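Local coordinates for protein alpha-1,6-mannanase (Bacteroides thetaiotaomicron, PDB 4V1S) that probably hydrolyses alpha-1,6-mannosidic linkages in mannans as a member of glycoside hydrolase family 76, at residues Leu210-Leu215 with Arg222-Ala227; Asn145-Ile150 with Ala267-Arg272. All blocks are in the same frame, centred on the assembly; numbering follows the deposited sequence.

Contact 1. Residues Leu210-Leu215 with Arg222-Ala227; sequences LSCMKL and RQYLDA
L215 lays its CB over the centre of the Y224 ring, a CH-pi contact in which that carbon stands 3.9 Å from the Y224 ring centroid and only 6° off the normal. The leucine's CD1 continues along the ring to lie near CZ and the phenolic oxygen, so a branched aliphatic side chain suits this face. Y224 is placed for it by its first torsion: CG lies anti to the carbonyl carbon (chi1 -71°), which swings the ring across to the C-terminal end of 210-215. The flat, wide ring of a tyrosine gives L215 a face to lie on.

C212 marks the closest backbone approach. Its CB is 3.4 Å from Y224 O, and in return Y224 CB lies 3.4 Å from C212 O, so each residue's first side-chain carbon rests against the other's carbonyl oxygen. The small cysteine permits this intimacy; its SG then meets A227 CB at 3.8 Å, where the methyl of an alanine, the smallest side chain after glycine, receives it.

The other flank belongs to M213 and L225. Both start out pointing away from the opposite helix, but the methionine chain bends at its second and third torsions and brings the thioether round, with M213 SD 3.8 Å from L225 CD1 and its terminal methyl beside the same carbon. A flexible, unbranched residue suits such a detour.

The two axes come within 8.0 Å at 154°, the nearly antiparallel packing of an alpha-hairpin, joining helix 202-219 to helix 222-239. L215 and Y224 both reach L172 of helix 162-177, M213 touches K276 and A280 of helix 264-281, and on the inward side K214 forms a salt bridge with D154 of helix 142-159.

Contact 2. Residues Asn145-Ile150 with Ala267-Arg272; sequences NGWTAI and AGFMIR
F269 drives the edge of its ring into one face of the W147 indole, an edge-to-face pair with the planes at 70° and the centroid of F269 5.0 Å from that of the W147 six-membered ring. F269 CE2 comes to 3.8 Å from W147 CZ2, while CZ lies over the face, displaced toward the rim. On the other side of the phenyl tip, F269 CE1 meets I150 CD1 at 3.8 Å. Aromatic reach is needed, because the W147 and F269 CA atoms are 9.8 Å apart; I150, with CG1 anti to its carbonyl carbon (chi1 -72°), extends a slim methyl to the ring.

Behind this first shell, W82 packs edge-to-face with W147, I85 of helix 81-97 touches W147, and I203 and A206 of helix 202-219 touch F269. An alanine in place of W147 would probably leave the edge of F269 without its aromatic partner and open a gap between the helices.

W147 NE1 hydrogen-bonds a bound glycerol, probably from the crystallisation liquor, though such molecules often mark pockets. Aromatic side chains gathered near the centre of the chain are consistent with the (alpha/alpha)6 barrel of this family, in which the substrate cleft probably lies near the centre, as in relatives.

Overall arrangement
After several helices and a beta hairpin the chain reaches 145-150 on helix 142-159, then passes through helix 162-177 and strand 199-201 to 210-215. Contact 1 closes a short turn within a helical hairpin, as 222-227 follows after only six residues. The chain continues through the remaining strands of the small antiparallel sheet that 199-201 began, to 267-272, where contact 2 closes a loop of 116 residues with contact 1 nested inside it. Their centres lie about 12 Å apart and they meet directly: S211 OG is 3.5 Å from I150 CG1, and L210 packs on I150 too. Helix 202-219 thus joins the more central contact 2 to the more peripheral helix 222-239.

Contact 1. Residues Leu210-Leu215 with Arg222-Ala227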
ATOM      1  N   LEU A 210       7.658   5.801  -4.503  1.00 11.96           N
ATOM      2  CA  LEU A 210       6.716   5.256  -5.455  1.00 12.57           C
ATOM      3  C   LEU A 210       5.758   6.354  -5.931  1.00 12.34           C
ATOM      4  O   LEU A 210       5.467   6.451  -7.118  1.00 13.11           O
ATOM      5  CB  LEU A 210       5.965   4.054  -4.873  1.00 11.35           C
ATOM      6  CG  LEU A 210       5.026   3.383  -5.876  1.00 12.17           C
ATOM      7  CD1 LEU A 210       5.769   2.887  -7.115  1.00 12.93           C
ATOM      8  CD2 LEU A 210       4.308   2.219  -5.231  1.00 12.17           C
ATOM      9  N   SER A 211       5.289   7.184  -5.008  1.00 11.40           N
ATOM     10  CA  SER A 211       4.411   8.304  -5.346  1.00 11.08           C
ATOM     11  C   SER A 211       5.101   9.260  -6.319  1.00 12.80           C
ATOM     12  O   SER A 211       4.506   9.705  -7.315  1.00 13.01           O
ATOM     13  CB  SER A 211       3.999   9.072  -4.092  1.00 12.76           C
ATOM     14  OG  SER A 211       3.207   8.297  -3.209  1.00 13.11           O
ATOM     15  N   CYS A 212       6.358   9.592  -6.012  1.00 12.59           N
ATOM     16  CA  CYS A 212       7.167  10.439  -6.891  1.00 12.66           C
ATOM     17  C   CYS A 212       7.262   9.850  -8.296  1.00 13.86           C
ATOM     18  O   CYS A 212       7.093  10.560  -9.283  1.00 14.45           O
ATOM     19  CB  CYS A 212       8.583  10.638  -6.329  1.00 14.14           C
ATOM     20  SG  CYS A 212       8.735  11.850  -5.011  1.00 14.62           S
ATOM     21  N   MET A 213       7.535   8.550  -8.386  1.00 14.23           N
ATOM     22  CA  MET A 213       7.657   7.919  -9.696  1.00 14.93           C
ATOM     23  C   MET A 213       6.329   7.906 -10.463  1.00 13.64           C
ATOM     24  O   MET A 213       6.311   8.133 -11.689  1.00 16.19           O
ATOM     25  CB  MET A 213       8.264   6.524  -9.584  1.00 14.93           C
ATOM     26  CG  MET A 213       9.715   6.542  -9.128  1.00 15.34           C
ATOM     27  SD  MET A 213      10.793   7.674 -10.061  1.00 16.77           S
ATOM     28  CE  MET A 213      10.502   7.137 -11.740  1.00 18.04           C
ATOM     29  N   LYS A 214       5.226   7.691  -9.753  1.00 13.67           N
ATOM     30  CA  LYS A 214       3.918   7.724 -10.388  1.00 12.90           C
ATOM     31  C   LYS A 214       3.591   9.121 -10.881  1.00 15.33           C
ATOM     32  O   LYS A 214       3.122   9.291 -12.018  1.00 17.92           O
ATOM     33  CB  LYS A 214       2.830   7.158  -9.461  1.00 14.39           C
ATOM     34  CG  LYS A 214       2.911   5.645  -9.269  1.00 15.00           C
ATOM     35  CD  LYS A 214       1.861   5.085  -8.336  1.00 16.92           C
ATOM     36  CE  LYS A 214       1.778   3.573  -8.509  1.00 21.42           C
ATOM     37  NZ  LYS A 214       1.039   3.217  -9.744  1.00 17.41           N
ATOM     38  N   LEU A 215       3.880  10.130 -10.061  1.00 14.78           N
ATOM     39  CA  LEU A 215       3.661  11.511 -10.488  1.00 15.68           C
ATOM     40  C   LEU A 215       4.644  11.986 -11.578  1.00 17.69           C
ATOM     41  O   LEU A 215       4.279  12.811 -12.434  1.00 19.51           O
ATOM     42  CB  LEU A 215       3.633  12.457  -9.293  1.00 16.69           C
ATOM     43  CG  LEU A 215       2.218  12.605  -8.714  1.00 20.16           C
ATOM     44  CD1 LEU A 215       2.247  13.176  -7.314  1.00 23.21           C
ATOM     45  CD2 LEU A 215       1.344  13.483  -9.615  1.00 21.69           C
ATOM     46  N   ARG A 222      10.658  16.523 -13.853  1.00 27.62           N
ATOM     47  CA  ARG A 222      11.891  15.876 -13.394  1.00 24.35           C
ATOM     48  C   ARG A 222      12.146  16.054 -11.882  1.00 24.49           C
ATOM     49  O   ARG A 222      12.861  15.249 -11.293  1.00 24.61           O
ATOM     50  CB  ARG A 222      13.110  16.345 -14.216  1.00 31.21           C
ATOM     51  N   GLN A 223      11.534  17.055 -11.246  1.00 23.22           N
ATOM     52  CA  GLN A 223      11.683  17.237  -9.795  1.00 22.86           C
ATOM     53  C   GLN A 223      11.238  15.988  -9.027  1.00 21.23           C
ATOM     54  O   GLN A 223      11.815  15.655  -8.006  1.00 21.08           O
ATOM     55  CB  GLN A 223      10.900  18.434  -9.254  1.00 24.30           C
ATOM     56  N   TYR A 224      10.216  15.304  -9.525  1.00 18.42           N
ATOM     57  CA  TYR A 224       9.743  14.078  -8.897  1.00 17.25           C
ATOM     58  C   TYR A 224      10.746  12.912  -9.047  1.00 17.32           C
ATOM     59  O   TYR A 224      10.993  12.162  -8.097  1.00 16.96           O
ATOM     60  CB  TYR A 224       8.398  13.672  -9.481  1.00 15.50           C
ATOM     61  CG  TYR A 224       7.232  14.561  -9.072  1.00 18.56           C
ATOM     62  CD1 TYR A 224       6.875  14.696  -7.744  1.00 18.20           C
ATOM     63  CD2 TYR A 224       6.462  15.201 -10.022  1.00 19.61           C
ATOM     64  CE1 TYR A 224       5.796  15.483  -7.369  1.00 20.36           C
ATOM     65  CE2 TYR A 224       5.387  16.003  -9.667  1.00 21.62           C
ATOM     66  CZ  TYR A 224       5.037  16.133  -8.339  1.00 18.86           C
ATOM     67  OH  TYR A 224       3.942  16.914  -7.979  1.00 22.64           O
ATOM     68  N   LEU A 225      11.308  12.759 -10.243  1.00 17.16           N
ATOM     69  CA  LEU A 225      12.357  11.765 -10.473  1.00 18.16           C
ATOM     70  C   LEU A 225      13.571  12.070  -9.605  1.00 19.57           C
ATOM     71  O   LEU A 225      14.122  11.167  -8.963  1.00 18.19           O
ATOM     72  CB  LEU A 225      12.760  11.701 -11.947  1.00 20.55           C
ATOM     73  CG  LEU A 225      13.928  10.756 -12.298  1.00 21.24           C
ATOM     74  CD1 LEU A 225      13.653   9.307 -11.909  1.00 23.51           C
ATOM     75  CD2 LEU A 225      14.232  10.838 -13.776  1.00 26.84           C
ATOM     76  N   ASP A 226      13.973  13.339  -9.546  1.00 19.19           N
ATOM     77  CA  ASP A 226      15.138  13.709  -8.747  1.00 20.07           C
ATOM     78  C   ASP A 226      14.910  13.450  -7.260  1.00 18.80           C
ATOM     79  O   ASP A 226      15.829  13.028  -6.569  1.00 19.11           O
ATOM     80  CB  ASP A 226      15.519  15.172  -8.984  1.00 21.64           C
ATOM     81  CG  ASP A 226      16.070  15.420 -10.388  1.00 29.11           C
ATOM     82  OD1 ASP A 226      16.598  14.472 -11.039  1.00 33.75           O
ATOM     83  OD2 ASP A 226      15.976  16.576 -10.831  1.00 40.31           O
ATOM     84  N   ALA A 227      13.679  13.668  -6.784  1.00 18.00           N
ATOM     85  CA  ALA A 227      13.341  13.371  -5.402  1.00 15.91           C
ATOM     86  C   ALA A 227      13.445  11.866  -5.133  1.00 13.50           C
ATOM     87  O   ALA A 227      14.024  11.473  -4.138  1.00 15.46           O
ATOM     88  CB  ALA A 227      11.960  13.896  -5.056  1.00 17.38           C
TER

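Contact 2. Residues Asn145-Ile150 with Ala267-Arg272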
ATOM      1  N   ASN A 145       0.314   9.630   4.084  1.00  9.83           N
ATOM      2  CA  ASN A 145       0.147  10.499   2.926  1.00 10.14           C
ATOM      3  C   ASN A 145       0.683   9.891   1.635  1.00 10.02           C
ATOM      4  O   ASN A 145       0.088  10.085   0.573  1.00 11.04           O
ATOM      5  CB  ASN A 145       0.685  11.928   3.190  1.00 11.08           C
ATOM      6  CG  ASN A 145      -0.359  12.762   3.918  1.00 11.10           C
ATOM      7  OD1 ASN A 145      -1.127  13.476   3.298  1.00 10.90           O
ATOM      8  ND2 ASN A 145      -0.459  12.576   5.229  1.00 10.70           N
ATOM      9  N   GLY A 146       1.792   9.160   1.728  1.00  9.88           N
ATOM     10  CA  GLY A 146       2.365   8.455   0.583  1.00  9.95           C
ATOM     11  C   GLY A 146       1.554   7.271   0.118  1.00 10.58           C
ATOM     12  O   GLY A 146       1.302   7.105  -1.072  1.00 10.38           O
ATOM     13  N   TRP A 147       1.080   6.461   1.065  1.00  9.31           N
ATOM     14  CA  TRP A 147       0.166   5.398   0.715  1.00  9.50           C
ATOM     15  C   TRP A 147      -1.034   5.913  -0.031  1.00  9.38           C
ATOM     16  O   TRP A 147      -1.508   5.309  -0.997  1.00 11.63           O
ATOM     17  CB  TRP A 147      -0.358   4.714   1.987  1.00 10.20           C
ATOM     18  CG  TRP A 147       0.486   3.705   2.760  1.00  9.95           C
ATOM     19  CD1 TRP A 147       1.487   3.951   3.679  1.00 11.80           C
ATOM     20  CD2 TRP A 147       0.275   2.292   2.781  1.00 10.13           C
ATOM     21  NE1 TRP A 147       1.917   2.772   4.241  1.00 11.99           N
ATOM     22  CE2 TRP A 147       1.183   1.740   3.726  1.00 10.85           C
ATOM     23  CE3 TRP A 147      -0.604   1.433   2.105  1.00 10.98           C
ATOM     24  CZ2 TRP A 147       1.225   0.362   4.018  1.00 10.66           C
ATOM     25  CZ3 TRP A 147      -0.540   0.068   2.378  1.00 12.84           C
ATOM     26  CH2 TRP A 147       0.360  -0.448   3.338  1.00 11.99           C
ATOM     27  N   THR A 148      -1.547   7.061   0.437  1.00  9.27           N
ATOM     28  CA  THR A 148      -2.760   7.646  -0.144  1.00  9.44           C
ATOM     29  C   THR A 148      -2.459   8.230  -1.527  1.00  9.08           C
ATOM     30  O   THR A 148      -3.205   7.984  -2.478  1.00 10.61           O
ATOM     31  CB  THR A 148      -3.357   8.721   0.778  1.00 10.48           C
ATOM     32  OG1 THR A 148      -3.651   8.126   2.052  1.00 10.97           O
ATOM     33  CG2 THR A 148      -4.596   9.320   0.203  1.00 12.06           C
ATOM     34  N   ALA A 149      -1.322   8.939  -1.649  1.00  9.82           N
ATOM     35  CA  ALA A 149      -0.904   9.498  -2.925  1.00  9.73           C
ATOM     36  C   ALA A 149      -0.820   8.437  -4.026  1.00 10.46           C
ATOM     37  O   ALA A 149      -1.237   8.678  -5.141  1.00 11.71           O
ATOM     38  CB  ALA A 149       0.425  10.235  -2.778  1.00 10.62           C
ATOM     39  N   ILE A 150      -0.290   7.271  -3.702  1.00 10.97           N
ATOM     40  CA  ILE A 150      -0.212   6.149  -4.642  1.00 10.79           C
ATOM     41  C   ILE A 150      -1.606   5.838  -5.157  1.00  9.35           C
ATOM     42  O   ILE A 150      -1.813   5.772  -6.363  1.00 12.12           O
ATOM     43  CB  ILE A 150       0.416   4.927  -3.949  1.00 10.91           C
ATOM     44  CG1 ILE A 150       1.924   5.137  -3.730  1.00 11.60           C
ATOM     45  CG2 ILE A 150       0.230   3.675  -4.783  1.00 12.36           C
ATOM     46  CD1 ILE A 150       2.466   4.256  -2.605  1.00 11.11           C
ATOM     47  N   ALA A 267      10.473  -3.960   2.062  1.00 12.21           N
ATOM     48  CA  ALA A 267      11.020  -4.535   0.810  1.00 14.44           C
ATOM     49  C   ALA A 267      10.096  -4.270  -0.392  1.00 12.68           C
ATOM     50  O   ALA A 267      10.544  -3.782  -1.433  1.00 13.92           O
ATOM     51  CB  ALA A 267      11.297  -6.020   0.964  1.00 14.57           C
ATOM     52  N   GLY A 268       8.806  -4.564  -0.229  1.00 12.57           N
ATOM     53  CA  GLY A 268       7.886  -4.522  -1.357  1.00 12.57           C
ATOM     54  C   GLY A 268       7.725  -3.135  -1.957  1.00 12.69           C
ATOM     55  O   GLY A 268       7.779  -2.969  -3.155  1.00 13.19           O
ATOM     56  N   PHE A 269       7.510  -2.121  -1.128  1.00 13.37           N
ATOM     57  CA  PHE A 269       7.361  -0.793  -1.673  1.00  9.84           C
ATOM     58  C   PHE A 269       8.677  -0.271  -2.291  1.00 11.50           C
ATOM     59  O   PHE A 269       8.616   0.483  -3.245  1.00 11.46           O
ATOM     60  CB  PHE A 269       6.841   0.213  -0.655  1.00 10.83           C
ATOM     61  CG  PHE A 269       5.333   0.179  -0.461  1.00 10.55           C
ATOM     62  CD1 PHE A 269       4.492   0.726  -1.426  1.00 10.76           C
ATOM     63  CD2 PHE A 269       4.772  -0.277   0.722  1.00 11.66           C
ATOM     64  CE1 PHE A 269       3.131   0.749  -1.248  1.00 12.05           C
ATOM     65  CE2 PHE A 269       3.404  -0.237   0.909  1.00 11.01           C
ATOM     66  CZ  PHE A 269       2.599   0.282  -0.075  1.00 10.58           C
ATOM     67  N   MET A 270       9.836  -0.709  -1.793  1.00 10.61           N
ATOM     68  CA  MET A 270      11.101  -0.398  -2.457  1.00 11.99           C
ATOM     69  C   MET A 270      11.223  -1.085  -3.818  1.00 12.37           C
ATOM     70  O   MET A 270      11.595  -0.445  -4.788  1.00 11.97           O
ATOM     71  CB  MET A 270      12.327  -0.687  -1.581  1.00 13.56           C
ATOM     72  CG  MET A 270      12.455   0.199  -0.328  1.00 12.01           C
ATOM     73  SD  MET A 270      12.629   1.974  -0.636  1.00 12.76           S
ATOM     74  CE  MET A 270      14.318   1.976  -1.209  1.00 13.07           C
ATOM     75  N   ILE A 271      10.823  -2.347  -3.893  1.00 13.54           N
ATOM     76  CA  ILE A 271      10.820  -3.081  -5.152  1.00 12.68           C
ATOM     77  C   ILE A 271       9.946  -2.331  -6.184  1.00 12.76           C
ATOM     78  O   ILE A 271      10.371  -2.093  -7.321  1.00 14.25           O
ATOM     79  CB  ILE A 271      10.354  -4.537  -4.953  1.00 11.61           C
ATOM     80  CG1 ILE A 271      11.385  -5.332  -4.169  1.00 14.19           C
ATOM     81  CG2 ILE A 271      10.087  -5.211  -6.297  1.00 12.76           C
ATOM     82  CD1 ILE A 271      10.762  -6.560  -3.496  1.00 13.33           C
ATOM     83  N   ARG A 272       8.712  -1.987  -5.809  1.00 12.91           N
ATOM     84  CA  ARG A 272       7.830  -1.325  -6.755  1.00 11.38           C
ATOM     85  C   ARG A 272       8.460  -0.007  -7.240  1.00 11.80           C
ATOM     86  O   ARG A 272       8.390   0.350  -8.428  1.00 13.73           O
ATOM     87  CB  ARG A 272       6.465  -1.072  -6.127  1.00 11.17           C
ATOM     88  CG  ARG A 272       5.742  -2.329  -5.705  1.00 12.64           C
ATOM     89  CD  ARG A 272       4.263  -2.066  -5.474  1.00 14.60           C
ATOM     90  NE  ARG A 272       3.644  -1.886  -6.779  1.00 15.65           N
ATOM     91  CZ  ARG A 272       2.503  -1.271  -7.035  1.00 17.33           C
ATOM     92  NH1 ARG A 272       1.766  -0.738  -6.065  1.00 18.80           N
ATOM     93  NH2 ARG A 272       2.092  -1.202  -8.303  1.00 26.56           N
TER